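4-oxalmesaconate hydratase (Pseudomonas putida, PDB 5CGZ) catalyses the hydration of the enol form of oxalomesaconate to 4-carboxy-4-hydroxy-2-oxoadipate, the third step of gallate degradation, with one zinc ion per subunit as cofactor. Local coordinates at residues 4-9 with 155-160; 22-27 with 171-176; 30-35 with 107-112. All coordinates share one frame; numbering follows the deposited sequence.

Contact 1 of 3, residues 4-9 with 155-160; sequences ALVVSA and YAFEPH
The first torsion of Phe157 sets CG between the backbone N and the carbonyl carbon (chi1 42°), while in Val6 the CG1 methyl stands anti to the backbone N (chi1 178°); with these settings the far end of the ring and this one methyl meet across the sheet. CG1 of Val6 comes to the ring edge, close to the ring plane, and lies 4.1 Å from CE2 of Phe157. The two side chains run at about a right angle, and the contact is a light van der Waals touch, the one apolar side-chain contact between the segments, within a fully buried region. Farther round the same ring, CZ of Phe157 is 4.2 Å from the carbonyl O of Val7, which approaches obliquely. That oxygen accepts a hydrogen bond from Ser112 OG, so the ring borders a polar atom that already has a partner.

The backbones themselves are well apart: the CA atoms of Val6 and Tyr155 are separated by 9.6 Å, because strand 110-112 runs between strands 3-8 and 154-157. The aromatic side chain thus reaches over that intervening strand, where it also touches Leu111. Phe157 further meets His113 edge-to-face, and its side chain lies about 5 Å from that of Asp13 and about 8 Å from the zinc ion that His10, Asp13, Glu44 and His123 bind. The phenyl group probably forms part of the apolar surroundings of the metal site. Helix 13-27 packs against this side of the parallel strands, placing Phe14 on Val6, and Arg17 and Ala18 on Phe157.

Contact 2 of 3, residues 22-27 with 171-176; sequences IALHAE and TFLDIT
Leu173 meets both Leu24 and His25, reaching from strand 171-174 to helix 13-27. Its CB already points at the helix, and CG, anti to the backbone N (chi1 -174°), carries the chain onward until it is 3.8 Å from CD2 of Leu24. At the tip the two branches share the work. CD1 lies 3.7 Å from CD2 of Leu24, the two leucines meeting tip to tip, and CD2 comes to the edge of the imidazole, 3.9 Å from CE1 of His25. Cutting this side chain back to an alanine is likely to leave the CE1 edge of His25 and the CD2 methyl of Leu24 without their apolar partner and to open a gap between helix and strand.

Leu24 extends farther along the strand, its CD2 resting 3.4 Å from the carbonyl O of Asp174. The His25 ring is held at both nitrogens, ND1 by the carbonyl of Ala21 one helical turn back and NE2 by the backbone N of Leu239 of a neighbouring subunit, a pairing consistent with a neutral ring protonated at ND1.

Just past the strand the chain turns. Asp174 OD1 accepts from Thr176 N at 3.0 Å, nearly straight at 162°, forming an Asx turn. The same oxygen takes the hydroxyl of Thr176 OG1 at 2.7 Å through its syn lone pair.

The segment axes pass 10.1 Å apart at 65°, the helix of the Rossmann-like part packing across a strand at the far side of the mixed sheet. Strand 171-174 is outermost within its chain, but it pairs in parallel with a strand of a neighbouring subunit, continuing the sheet across the interface of the hexamer.

Contact 3 of 3, residues 30-35 with 107-112; sequences YAMHVV and PEFVLS
The rings of Tyr30 and Phe109 meet obliquely, neither stacked nor edge-to-face, with centroids 5.9 Å apart and planes inclined by 59°. The methyl of Ala4 lies over one face of Phe109, and Leu111 CG lies in plane at an edge of the same ring. This cluster packs on the parallel part of the mixed sheet of the Rossmann-like fold, beside strands 31-36 and 110-112, with strand 3-8, which carries Ala4, between them. The nearest atoms of the two rings are Tyr30 CE2 and Phe109 CE2, at 4.0 Å. Glu108 OE1 sits at the Tyr30 edge, near the ring plane. His25 completes the aromatic group, packing edge-to-face with Tyr30.

Phe109 bridges the distance because its CG is placed between the backbone N and the carbonyl carbon (chi1 65°), turning the ring back over strand 3-8. Met32 curls toward it in an oblique Met-aromatic contact, with SD 5.5 Å from the centroid of the Phe109 ring and CE 4.2 Å from its CZ.

The polar rim closes against a neighbouring subunit, whose Asn238 ND2 is hydrogen-bonded to Tyr30 OH and whose Leu239 covers Phe109. Glu108 OE2 has its own mate in a salt bridge with Lys2, which probably steadies the carboxylate and keeps it ionised. The other oxygen receives the phenol: Tyr30 OH donates to Glu108 OE1 at 2.7 Å, approaching from above the carboxylate, 35° out of its plane.

In the fold
All three contacts lie on one sheet, and helix 13-27 takes part in contact 2 and packs against contacts 1 and 3. Contacts 1 and 3 are closest, with centres about 9 Å apart, and are joined by a probable backbone hydrogen bond from Ser8 N to Val35 O, 2.8 Å. Contacts 2 and 3 have centres about 12 Å apart and touch through His25 CD2 and Phe109 CE2 at 3.4 Å; both also reach the same neighbouring subunit. Val6 CG2 and Ile22 CG1, 3.9 Å apart, connect contact 1 to contact 2. Contact 1 adjoins the zinc site, whereas contacts 2 and 3 lie away from it. Along the chain contact 3 is nested within the loops closed by the other two.

Contact 1 of 3, residues 4-9 with 155-160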
# COMPACT_ATOMS: atom_id res chain seq x y z
N ALA A 4 -1.33 21.49 24.77
CA ALA A 4 -1.47 20.37 23.83
C ALA A 4 -2.57 19.44 24.32
O ALA A 4 -2.98 19.51 25.49
CB ALA A 4 -0.14 19.61 23.64
N LEU A 5 -3.04 18.57 23.43
CA LEU A 5 -4.25 17.81 23.66
C LEU A 5 -4.05 16.32 23.40
O LEU A 5 -3.41 15.93 22.42
CB LEU A 5 -5.37 18.35 22.76
CG LEU A 5 -6.70 17.59 22.80
CD1 LEU A 5 -7.37 17.78 24.17
CD2 LEU A 5 -7.63 18.05 21.67
N VAL A 6 -4.60 15.50 24.28
CA VAL A 6 -4.60 14.06 24.07
C VAL A 6 -6.05 13.59 24.04
O VAL A 6 -6.82 13.88 24.95
CB VAL A 6 -3.82 13.32 25.18
CG1 VAL A 6 -3.88 11.80 24.98
CG2 VAL A 6 -2.38 13.81 25.20
N VAL A 7 -6.44 12.90 22.97
CA VAL A 7 -7.79 12.33 22.89
C VAL A 7 -7.75 10.81 23.03
O VAL A 7 -7.30 10.09 22.13
CB VAL A 7 -8.48 12.70 21.58
CG1 VAL A 7 -9.91 12.16 21.57
CG2 VAL A 7 -8.49 14.21 21.41
N SER A 8 -8.23 10.34 24.18
CA SER A 8 -8.15 8.95 24.60
C SER A 8 -9.52 8.28 24.47
O SER A 8 -10.49 8.78 25.03
CB SER A 8 -7.63 8.92 26.05
OG SER A 8 -7.43 7.61 26.52
N ALA A 9 -9.62 7.17 23.74
CA ALA A 9 -10.93 6.52 23.57
C ALA A 9 -11.48 6.02 24.91
O ALA A 9 -12.66 6.21 25.24
CB ALA A 9 -10.85 5.37 22.59
N TYR A 155 -0.80 13.20 15.91
CA TYR A 155 -0.03 11.96 15.92
C TYR A 155 -0.86 10.82 16.45
O TYR A 155 -1.63 11.00 17.39
CB TYR A 155 1.22 12.08 16.79
CG TYR A 155 2.17 13.21 16.47
CD1 TYR A 155 1.99 14.47 17.04
CD2 TYR A 155 3.28 13.01 15.65
CE1 TYR A 155 2.87 15.51 16.77
CE2 TYR A 155 4.17 14.05 15.37
CZ TYR A 155 3.95 15.30 15.94
OH TYR A 155 4.82 16.34 15.70
N ALA A 156 -0.66 9.63 15.89
CA ALA A 156 -1.21 8.42 16.48
C ALA A 156 -0.15 7.81 17.38
O ALA A 156 0.96 7.52 16.93
CB ALA A 156 -1.64 7.43 15.40
N PHE A 157 -0.48 7.63 18.67
CA PHE A 157 0.45 6.95 19.56
C PHE A 157 0.34 5.43 19.34
O PHE A 157 -0.49 4.97 18.54
CB PHE A 157 0.23 7.34 21.04
CG PHE A 157 -1.22 7.41 21.47
CD1 PHE A 157 -2.11 6.38 21.19
CD2 PHE A 157 -1.68 8.51 22.20
CE1 PHE A 157 -3.45 6.46 21.61
CE2 PHE A 157 -3.00 8.59 22.62
CZ PHE A 157 -3.89 7.57 22.33
N GLU A 158 1.18 4.65 20.02
CA GLU A 158 1.38 3.25 19.66
C GLU A 158 0.23 2.33 20.08
O GLU A 158 -0.13 2.27 21.25
CB GLU A 158 2.68 2.72 20.27
CG GLU A 158 2.96 1.25 19.88
CD GLU A 158 4.41 0.83 20.10
OE1 GLU A 158 5.28 1.70 20.35
OE2 GLU A 158 4.68 -0.39 20.03
N PRO A 159 -0.36 1.61 19.11
CA PRO A 159 -1.38 0.63 19.49
C PRO A 159 -0.75 -0.65 20.04
O PRO A 159 0.46 -0.86 19.92
CB PRO A 159 -2.15 0.36 18.19
CG PRO A 159 -1.24 0.79 17.10
CD PRO A 159 -0.21 1.75 17.65
N HIS A 160 -1.57 -1.48 20.67
CA HIS A 160 -1.08 -2.68 21.33
C HIS A 160 -0.39 -3.61 20.34
O HIS A 160 0.66 -4.20 20.65
CB HIS A 160 -2.24 -3.41 22.02
CG HIS A 160 -1.80 -4.46 22.99
ND1 HIS A 160 -1.13 -4.15 24.16
CD2 HIS A 160 -1.92 -5.81 22.98
CE1 HIS A 160 -0.88 -5.26 24.83
NE2 HIS A 160 -1.35 -6.28 24.13

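Contact 2 of 3, residues 22-27 with 171-176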
# COMPACT_ATOMS: atom_id res chain seq x y z
N ILE A 22 3.09 13.24 27.66
CA ILE A 22 2.40 14.19 28.53
C ILE A 22 3.37 14.77 29.58
O ILE A 22 3.50 16.00 29.70
CB ILE A 22 1.18 13.52 29.23
CG1 ILE A 22 0.11 13.19 28.18
CG2 ILE A 22 0.61 14.45 30.31
CD1 ILE A 22 -1.03 12.33 28.69
N ALA A 23 4.05 13.89 30.31
CA ALA A 23 4.98 14.32 31.35
C ALA A 23 6.12 15.14 30.77
O ALA A 23 6.55 16.14 31.37
CB ALA A 23 5.54 13.11 32.11
N LEU A 24 6.62 14.74 29.60
CA LEU A 24 7.75 15.43 28.99
C LEU A 24 7.38 16.86 28.60
O LEU A 24 8.11 17.81 28.91
CB LEU A 24 8.27 14.66 27.76
CG LEU A 24 9.59 15.17 27.16
CD1 LEU A 24 10.75 14.93 28.12
CD2 LEU A 24 9.88 14.55 25.79
N HIS A 25 6.25 17.04 27.93
CA HIS A 25 5.89 18.38 27.48
C HIS A 25 5.41 19.26 28.65
O HIS A 25 5.62 20.48 28.63
CB HIS A 25 4.83 18.31 26.37
CG HIS A 25 5.37 17.81 25.06
ND1 HIS A 25 5.50 16.47 24.78
CD2 HIS A 25 5.84 18.48 23.98
CE1 HIS A 25 6.02 16.33 23.57
NE2 HIS A 25 6.23 17.53 23.06
N ALA A 26 4.80 18.66 29.67
CA ALA A 26 4.44 19.42 30.87
C ALA A 26 5.70 20.08 31.46
O ALA A 26 5.66 21.25 31.87
CB ALA A 26 3.77 18.51 31.89
N GLU A 27 6.81 19.35 31.48
CA GLU A 27 8.06 19.90 32.02
C GLU A 27 8.64 20.97 31.11
O GLU A 27 9.48 21.77 31.54
CB GLU A 27 9.07 18.78 32.26
CG GLU A 27 8.63 17.82 33.35
CD GLU A 27 9.72 16.85 33.78
OE1 GLU A 27 10.83 16.88 33.19
OE2 GLU A 27 9.48 16.06 34.72
N THR A 171 8.17 9.02 14.10
CA THR A 171 8.69 9.96 15.09
C THR A 171 8.92 9.23 16.41
O THR A 171 8.01 8.59 16.92
CB THR A 171 7.72 11.15 15.30
OG1 THR A 171 7.52 11.83 14.06
CG2 THR A 171 8.26 12.15 16.34
N PHE A 172 10.13 9.31 16.95
CA PHE A 172 10.39 8.80 18.30
C PHE A 172 10.60 9.95 19.27
O PHE A 172 11.44 10.83 19.05
CB PHE A 172 11.61 7.88 18.35
CG PHE A 172 11.39 6.53 17.73
CD1 PHE A 172 10.50 5.63 18.30
CD2 PHE A 172 12.08 6.16 16.58
CE1 PHE A 172 10.28 4.38 17.73
CE2 PHE A 172 11.87 4.91 16.01
CZ PHE A 172 10.97 4.02 16.58
N LEU A 173 9.82 9.93 20.35
CA LEU A 173 9.95 10.91 21.41
C LEU A 173 10.78 10.30 22.53
O LEU A 173 10.39 9.29 23.11
CB LEU A 173 8.57 11.33 21.93
CG LEU A 173 8.54 12.47 22.95
CD1 LEU A 173 8.93 13.80 22.29
CD2 LEU A 173 7.16 12.56 23.62
N ASP A 174 11.92 10.92 22.84
CA ASP A 174 12.77 10.43 23.92
C ASP A 174 12.16 10.81 25.26
O ASP A 174 12.15 11.98 25.63
CB ASP A 174 14.19 11.01 23.80
CG ASP A 174 15.14 10.46 24.85
OD1 ASP A 174 14.70 9.66 25.71
OD2 ASP A 174 16.33 10.85 24.83
N ILE A 175 11.65 9.82 25.98
CA ILE A 175 10.99 10.09 27.25
C ILE A 175 11.83 9.58 28.43
O ILE A 175 11.33 9.42 29.54
CB ILE A 175 9.59 9.43 27.33
CG1 ILE A 175 9.70 7.91 27.24
CG2 ILE A 175 8.67 9.99 26.24
CD1 ILE A 175 8.43 7.19 27.71
N THR A 176 13.11 9.34 28.18
CA THR A 176 14.01 8.84 29.21
C THR A 176 13.95 9.70 30.49
O THR A 176 13.93 9.16 31.60
CB THR A 176 15.46 8.80 28.70
OG1 THR A 176 15.55 7.90 27.58
CG2 THR A 176 16.40 8.34 29.81

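Contact 3 of 3, residues 30-35 with 107-112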
# COMPACT_ATOMS: atom_id res chain seq x y z
N TYR A 30 4.16 23.14 29.00
CA TYR A 30 2.88 22.93 28.32
C TYR A 30 1.77 22.64 29.30
O TYR A 30 1.95 21.85 30.24
CB TYR A 30 2.96 21.76 27.33
CG TYR A 30 3.68 22.03 26.04
CD1 TYR A 30 5.06 22.08 26.00
CD2 TYR A 30 2.97 22.20 24.86
CE1 TYR A 30 5.73 22.31 24.81
CE2 TYR A 30 3.63 22.43 23.66
CZ TYR A 30 5.00 22.48 23.65
OH TYR A 30 5.66 22.71 22.46
N ALA A 31 0.62 23.27 29.09
CA ALA A 31 -0.61 22.86 29.75
C ALA A 31 -1.18 21.69 28.97
O ALA A 31 -1.81 21.86 27.93
CB ALA A 31 -1.61 24.02 29.83
N MET A 32 -0.91 20.49 29.47
CA MET A 32 -1.37 19.28 28.81
C MET A 32 -2.79 18.96 29.24
O MET A 32 -3.07 18.86 30.43
CB MET A 32 -0.44 18.11 29.13
CG MET A 32 1.00 18.30 28.63
SD MET A 32 1.10 18.53 26.83
CE MET A 32 0.25 17.05 26.26
N HIS A 33 -3.69 18.81 28.27
CA HIS A 33 -5.07 18.44 28.56
C HIS A 33 -5.46 17.11 27.92
O HIS A 33 -5.18 16.88 26.74
CB HIS A 33 -6.04 19.53 28.08
CG HIS A 33 -7.46 19.28 28.48
ND1 HIS A 33 -7.86 19.17 29.80
CD2 HIS A 33 -8.58 19.08 27.74
CE1 HIS A 33 -9.16 18.93 29.85
NE2 HIS A 33 -9.62 18.87 28.61
N VAL A 34 -6.12 16.26 28.69
CA VAL A 34 -6.57 14.96 28.22
C VAL A 34 -8.09 14.89 28.19
O VAL A 34 -8.76 15.20 29.18
CB VAL A 34 -6.03 13.83 29.12
CG1 VAL A 34 -6.56 12.47 28.68
CG2 VAL A 34 -4.51 13.83 29.10
N VAL A 35 -8.64 14.51 27.04
CA VAL A 35 -10.04 14.13 26.96
C VAL A 35 -10.15 12.60 26.89
O VAL A 35 -9.61 11.98 25.97
CB VAL A 35 -10.75 14.72 25.73
CG1 VAL A 35 -12.16 14.15 25.60
CG2 VAL A 35 -10.79 16.24 25.79
N PRO A 107 -4.53 23.71 21.27
CA PRO A 107 -3.34 22.86 21.42
C PRO A 107 -2.30 23.06 20.30
O PRO A 107 -2.66 23.35 19.16
CB PRO A 107 -3.91 21.44 21.39
CG PRO A 107 -5.17 21.57 20.56
CD PRO A 107 -5.74 22.93 20.91
N GLU A 108 -1.02 22.89 20.65
CA GLU A 108 0.06 22.95 19.66
C GLU A 108 0.19 21.64 18.91
O GLU A 108 0.74 21.60 17.81
CB GLU A 108 1.39 23.28 20.32
CG GLU A 108 1.55 24.74 20.73
CD GLU A 108 2.94 25.02 21.28
OE1 GLU A 108 3.88 24.22 21.02
OE2 GLU A 108 3.09 26.04 21.97
N PHE A 109 -0.27 20.56 19.53
CA PHE A 109 -0.29 19.26 18.87
C PHE A 109 -1.33 18.37 19.53
O PHE A 109 -1.79 18.67 20.64
CB PHE A 109 1.11 18.60 18.88
CG PHE A 109 1.63 18.24 20.25
CD1 PHE A 109 1.31 17.02 20.84
CD2 PHE A 109 2.46 19.12 20.95
CE1 PHE A 109 1.80 16.68 22.10
CE2 PHE A 109 2.95 18.79 22.20
CZ PHE A 109 2.62 17.57 22.78
N VAL A 110 -1.70 17.30 18.84
CA VAL A 110 -2.72 16.38 19.33
C VAL A 110 -2.22 14.93 19.27
O VAL A 110 -1.62 14.52 18.27
CB VAL A 110 -4.02 16.50 18.51
CG1 VAL A 110 -5.13 15.67 19.16
CG2 VAL A 110 -4.42 17.95 18.39
N LEU A 111 -2.47 14.17 20.32
CA LEU A 111 -2.16 12.74 20.31
C LEU A 111 -3.46 11.94 20.39
O LEU A 111 -4.33 12.24 21.21
CB LEU A 111 -1.25 12.36 21.49
CG LEU A 111 -0.00 13.21 21.73
CD1 LEU A 111 0.83 12.59 22.83
CD2 LEU A 111 0.80 13.31 20.44
N SER A 112 -3.60 10.92 19.54
CA SER A 112 -4.74 10.02 19.65
C SER A 112 -4.38 8.66 19.06
O SER A 112 -3.19 8.36 18.88
CB SER A 112 -5.98 10.62 18.98
OG SER A 112 -7.16 9.95 19.39